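Local coordinates for protein putative ABC transporter subunit, substrate-binding component (Rhodopseudomonas palustris, PDB 4EVS) that binds 4-hydroxybenzoate as the solute-binding component of an ABC transporter and probably delivers such aromatic acids for uptake, at residues Val286-Met298 and Ala311-Arg324. Residues are numbered along the deposited sequence; the frame is centred on the assembly and turned at random. Where two conformers were deposited one is given.
Sequences VAAYDGARLIYKM and AIAAVKDMKWTSPR. With SO4 (sulfate ion), chain D.
Asp290 and Trp320 meet near the Val286 end of the contact. The indole NE1 donates to Asp290 OD1 at 2.9 Å in a nearly straight bond (174°). The carboxylate lies at the indole edge, but OD1 is approached from above the carboxylate plane. OD2 takes two donors: Ser322 OG at its syn lone pair (2.5 Å) and Arg324 NH2, as a salt bridge, on the anti side (2.8 Å). Ser322 OG also accepts from Arg324 N, closing an ST turn, and from Arg324 NE. With an alanine at Asp290, Trp320 NE1 and Ser322 OG would probably lose their acceptor and Arg324 NH2 its carboxylate partner.

Trp320 CG sits between the backbone N and the carbonyl carbon (chi1 74°), with the indole turned onto the helix. Arg293 CD lies over the five-membered ring in a CH-pi contact, 3.7 Å from its centroid. Beyond the indole, Tyr289 OH donates to a sulfate, probably from the crystallisation liquor; Arg293 NH2 lies doubtfully close to it. Leu294 CD2 also lies over a face of the indole and meets Val315 CG1 at 3.9 Å.

Met298 packs at the opposite end. Its CG comes within 3.3 Å of Ala311 O and 3.8 Å of Val315 CG1. Its CB touches Ala311 CB at 3.7 Å, and its SE packs on the same methyl, near Ile312 CD1.

Helix 283-302 thus packs on helix 308-315 and strand 319-322 of the periplasmic binding protein fold. Arg324 also bonds Gln338 and Thr119 O. Strand 325-330 pairs with strand 319-322, while helices 19-36 and 262-273 pack around Tyr289.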
# COMPACT_ATOMS: atom_id res chain seq x y z
N VAL A 286 -2.82 6.21 -6.10
CA VAL A 286 -1.78 7.23 -5.90
C VAL A 286 -0.36 6.63 -6.06
O VAL A 286 0.53 7.26 -6.64
CB VAL A 286 -1.91 8.04 -4.57
CG1 VAL A 286 -1.40 7.27 -3.35
CG2 VAL A 286 -1.12 9.34 -4.69
N ALA A 287 -0.19 5.38 -5.65
CA ALA A 287 1.12 4.73 -5.85
C ALA A 287 1.40 4.63 -7.33
O ALA A 287 2.55 4.84 -7.75
CB ALA A 287 1.17 3.36 -5.18
N ALA A 288 0.36 4.28 -8.12
CA ALA A 288 0.50 4.15 -9.57
C ALA A 288 0.78 5.48 -10.24
O ALA A 288 1.60 5.55 -11.18
CB ALA A 288 -0.74 3.46 -10.18
N TYR A 289 0.09 6.53 -9.79
CA TYR A 289 0.33 7.85 -10.33
C TYR A 289 1.77 8.28 -10.13
O TYR A 289 2.45 8.73 -11.09
CB TYR A 289 -0.66 8.84 -9.70
CG TYR A 289 -0.68 10.24 -10.23
CD1 TYR A 289 -1.46 10.56 -11.31
CD2 TYR A 289 0.06 11.24 -9.66
CE1 TYR A 289 -1.54 11.84 -11.78
CE2 TYR A 289 -0.01 12.56 -10.14
CZ TYR A 289 -0.79 12.84 -11.23
OH TYR A 289 -0.88 14.10 -11.75
N ASP A 290 2.27 8.16 -8.91
CA ASP A 290 3.65 8.50 -8.63
C ASP A 290 4.62 7.51 -9.26
O ASP A 290 5.71 7.89 -9.64
CB ASP A 290 3.87 8.54 -7.11
CG ASP A 290 3.23 9.78 -6.46
OD1 ASP A 290 3.43 10.88 -7.00
OD2 ASP A 290 2.53 9.62 -5.42
N GLY A 291 4.22 6.25 -9.42
CA GLY A 291 5.03 5.29 -10.15
C GLY A 291 5.22 5.69 -11.59
O GLY A 291 6.31 5.56 -12.11
N ALA A 292 4.14 6.12 -12.26
CA ALA A 292 4.23 6.58 -13.63
C ALA A 292 5.18 7.80 -13.72
O ALA A 292 5.96 7.92 -14.68
CB ALA A 292 2.82 6.93 -14.16
N ARG A 293 5.11 8.70 -12.75
CA ARG A 293 6.04 9.82 -12.72
C ARG A 293 7.49 9.33 -12.76
O ARG A 293 8.32 9.84 -13.50
CB ARG A 293 5.84 10.67 -11.45
CG ARG A 293 6.75 11.86 -11.36
CD ARG A 293 6.65 12.63 -10.03
NE ARG A 293 5.38 13.37 -9.93
CZ ARG A 293 5.15 14.57 -10.46
NH1 ARG A 293 6.09 15.25 -11.16
NH2 ARG A 293 3.95 15.09 -10.30
N LEU A 294 7.81 8.33 -11.94
CA LEU A 294 9.17 7.84 -11.88
C LEU A 294 9.56 7.11 -13.17
O LEU A 294 10.69 7.27 -13.66
CB LEU A 294 9.42 6.94 -10.71
CG LEU A 294 9.35 7.57 -9.31
CD1 LEU A 294 9.88 6.64 -8.21
CD2 LEU A 294 9.95 8.90 -9.24
N ILE A 295 8.63 6.36 -13.78
CA ILE A 295 8.91 5.70 -15.05
C ILE A 295 9.18 6.74 -16.12
O ILE A 295 10.11 6.60 -16.89
CB ILE A 295 7.75 4.77 -15.46
CG1 ILE A 295 7.71 3.59 -14.49
CG2 ILE A 295 7.93 4.26 -16.93
CD1 ILE A 295 6.46 2.73 -14.54
N TYR A 296 8.36 7.80 -16.16
CA TYR A 296 8.64 8.86 -17.13
C TYR A 296 10.04 9.47 -16.93
O TYR A 296 10.74 9.75 -17.91
CB TYR A 296 7.55 9.92 -17.16
CG TYR A 296 6.32 9.54 -17.99
CD1 TYR A 296 5.78 8.25 -17.95
CD2 TYR A 296 5.67 10.48 -18.78
CE1 TYR A 296 4.66 7.93 -18.69
CE2 TYR A 296 4.55 10.17 -19.51
CZ TYR A 296 4.04 8.90 -19.48
OH TYR A 296 2.91 8.60 -20.18
N LYS A 297 10.40 9.72 -15.67
CA LYS A 297 11.71 10.27 -15.35
C LYS A 297 12.85 9.33 -15.78
O LYS A 297 13.88 9.76 -16.31
CB LYS A 297 11.79 10.56 -13.87
CG LYS A 297 13.13 11.08 -13.38
CD LYS A 297 13.45 12.45 -13.92
CE LYS A 297 14.69 13.06 -13.22
NZ LYS A 297 14.58 14.54 -13.21
N MSE A 298 12.67 8.03 -15.54
CA MSE A 298 13.66 7.03 -15.97
C MSE A 298 13.83 7.00 -17.47
O MSE A 298 14.95 6.93 -17.95
CB MSE A 298 13.33 5.66 -15.41
CG MSE A 298 13.49 5.63 -13.91
SE MSE A 298 13.42 3.83 -13.14
CE MSE A 298 11.65 3.51 -13.47
N ALA A 311 18.71 4.55 -15.22
CA ALA A 311 17.33 4.81 -14.86
C ALA A 311 17.15 4.94 -13.35
O ALA A 311 16.57 5.92 -12.86
CB ALA A 311 16.44 3.70 -15.37
N ILE A 312 17.62 3.94 -12.62
CA ILE A 312 17.43 3.96 -11.18
C ILE A 312 18.20 5.12 -10.57
O ILE A 312 17.69 5.77 -9.65
CB ILE A 312 17.85 2.60 -10.58
CG1 ILE A 312 16.82 1.56 -10.96
CG2 ILE A 312 17.98 2.68 -9.08
CD1 ILE A 312 15.52 1.68 -10.15
N ALA A 313 19.39 5.43 -11.12
CA ALA A 313 20.19 6.52 -10.57
C ALA A 313 19.41 7.86 -10.67
O ALA A 313 19.54 8.73 -9.82
CB ALA A 313 21.56 6.62 -11.28
N ALA A 314 18.59 8.01 -11.69
CA ALA A 314 17.84 9.25 -11.89
C ALA A 314 16.70 9.48 -10.92
O ALA A 314 16.19 10.59 -10.82
CB ALA A 314 17.32 9.31 -13.32
N VAL A 315 16.26 8.43 -10.22
CA VAL A 315 15.12 8.57 -9.28
C VAL A 315 15.45 8.29 -7.85
O VAL A 315 14.61 8.57 -6.99
CB VAL A 315 13.91 7.70 -9.70
CG1 VAL A 315 13.38 8.18 -11.05
CG2 VAL A 315 14.24 6.20 -9.77
N LYS A 316 16.63 7.72 -7.56
CA LYS A 316 16.81 7.12 -6.22
C LYS A 316 16.96 8.12 -5.10
O LYS A 316 16.90 7.72 -3.93
CB LYS A 316 17.96 6.12 -6.20
CG LYS A 316 19.31 6.71 -6.38
CD LYS A 316 20.35 5.57 -6.23
CE LYS A 316 21.73 5.99 -6.76
NZ LYS A 316 22.71 6.42 -5.72
N ASP A 317 17.12 9.41 -5.39
CA ASP A 317 16.96 10.42 -4.34
C ASP A 317 16.07 11.60 -4.73
O ASP A 317 16.20 12.70 -4.18
CB ASP A 317 18.30 10.88 -3.68
CG ASP A 317 19.14 11.77 -4.55
OD1 ASP A 317 18.78 12.01 -5.73
OD2 ASP A 317 20.22 12.23 -4.03
N MSE A 318 15.14 11.36 -5.66
CA MSE A 318 14.22 12.41 -6.10
C MSE A 318 13.24 12.83 -4.99
O MSE A 318 12.83 12.03 -4.15
CB MSE A 318 13.44 11.95 -7.31
CG MSE A 318 12.70 13.01 -8.06
SE MSE A 318 12.05 12.21 -9.73
CE MSE A 318 11.96 10.39 -9.13
N LYS A 319 12.91 14.11 -5.00
CA LYS A 319 11.92 14.72 -4.12
C LYS A 319 10.86 15.39 -4.98
O LYS A 319 11.18 16.05 -5.99
CB LYS A 319 12.56 15.78 -3.22
CG LYS A 319 13.70 15.28 -2.37
CD LYS A 319 14.19 16.28 -1.31
CE LYS A 319 15.09 15.52 -0.28
NZ LYS A 319 15.22 16.15 1.10
N TRP A 320 9.60 15.29 -4.56
CA TRP A 320 8.49 15.90 -5.27
C TRP A 320 7.27 16.00 -4.36
O TRP A 320 7.28 15.55 -3.20
CB TRP A 320 8.20 15.14 -6.61
CG TRP A 320 7.52 13.79 -6.45
CD1 TRP A 320 6.20 13.52 -6.67
CD2 TRP A 320 8.13 12.54 -6.11
NE1 TRP A 320 5.95 12.18 -6.47
CE2 TRP A 320 7.11 11.56 -6.09
CE3 TRP A 320 9.44 12.16 -5.76
CZ2 TRP A 320 7.36 10.23 -5.79
CZ3 TRP A 320 9.69 10.82 -5.42
CH2 TRP A 320 8.64 9.87 -5.46
N THR A 321 6.19 16.58 -4.86
CA THR A 321 4.95 16.64 -4.12
C THR A 321 3.96 15.69 -4.78
O THR A 321 3.58 15.85 -5.93
CB THR A 321 4.39 18.07 -4.08
OG1 THR A 321 5.39 18.93 -3.48
CG2 THR A 321 3.10 18.10 -3.22
N SER A 322 3.54 14.69 -4.03
CA SER A 322 2.54 13.71 -4.44
C SER A 322 1.16 14.18 -4.04
O SER A 322 1.02 14.99 -3.14
CB SER A 322 2.86 12.40 -3.72
OG SER A 322 1.83 11.43 -3.81
N PRO A 323 0.11 13.67 -4.71
CA PRO A 323 -1.25 13.89 -4.16
C PRO A 323 -1.34 13.58 -2.65
O PRO A 323 -2.19 14.13 -1.94
CB PRO A 323 -2.15 12.97 -5.03
CG PRO A 323 -1.38 12.94 -6.36
CD PRO A 323 0.08 12.85 -5.95
N ARG A 324 -0.51 12.65 -2.17
CA ARG A 324 -0.60 12.23 -0.78
C ARG A 324 0.07 13.19 0.21
O ARG A 324 -0.17 13.09 1.40
CB ARG A 324 0.03 10.85 -0.60
CG ARG A 324 1.56 10.85 -0.55
CD ARG A 324 2.15 9.43 -0.61
NE ARG A 324 2.17 8.97 -2.00
CZ ARG A 324 2.57 7.76 -2.37
NH1 ARG A 324 2.93 6.85 -1.45
NH2 ARG A 324 2.55 7.43 -3.67
S SO4 D . 1.51 17.05 -11.21
O1 SO4 D . 1.28 15.66 -11.65
O2 SO4 D . 2.86 17.23 -10.69
O3 SO4 D . 1.41 17.88 -12.41
O4 SO4 D . 0.62 17.55 -10.16
O HOH W 1 1.55 15.20 -7.90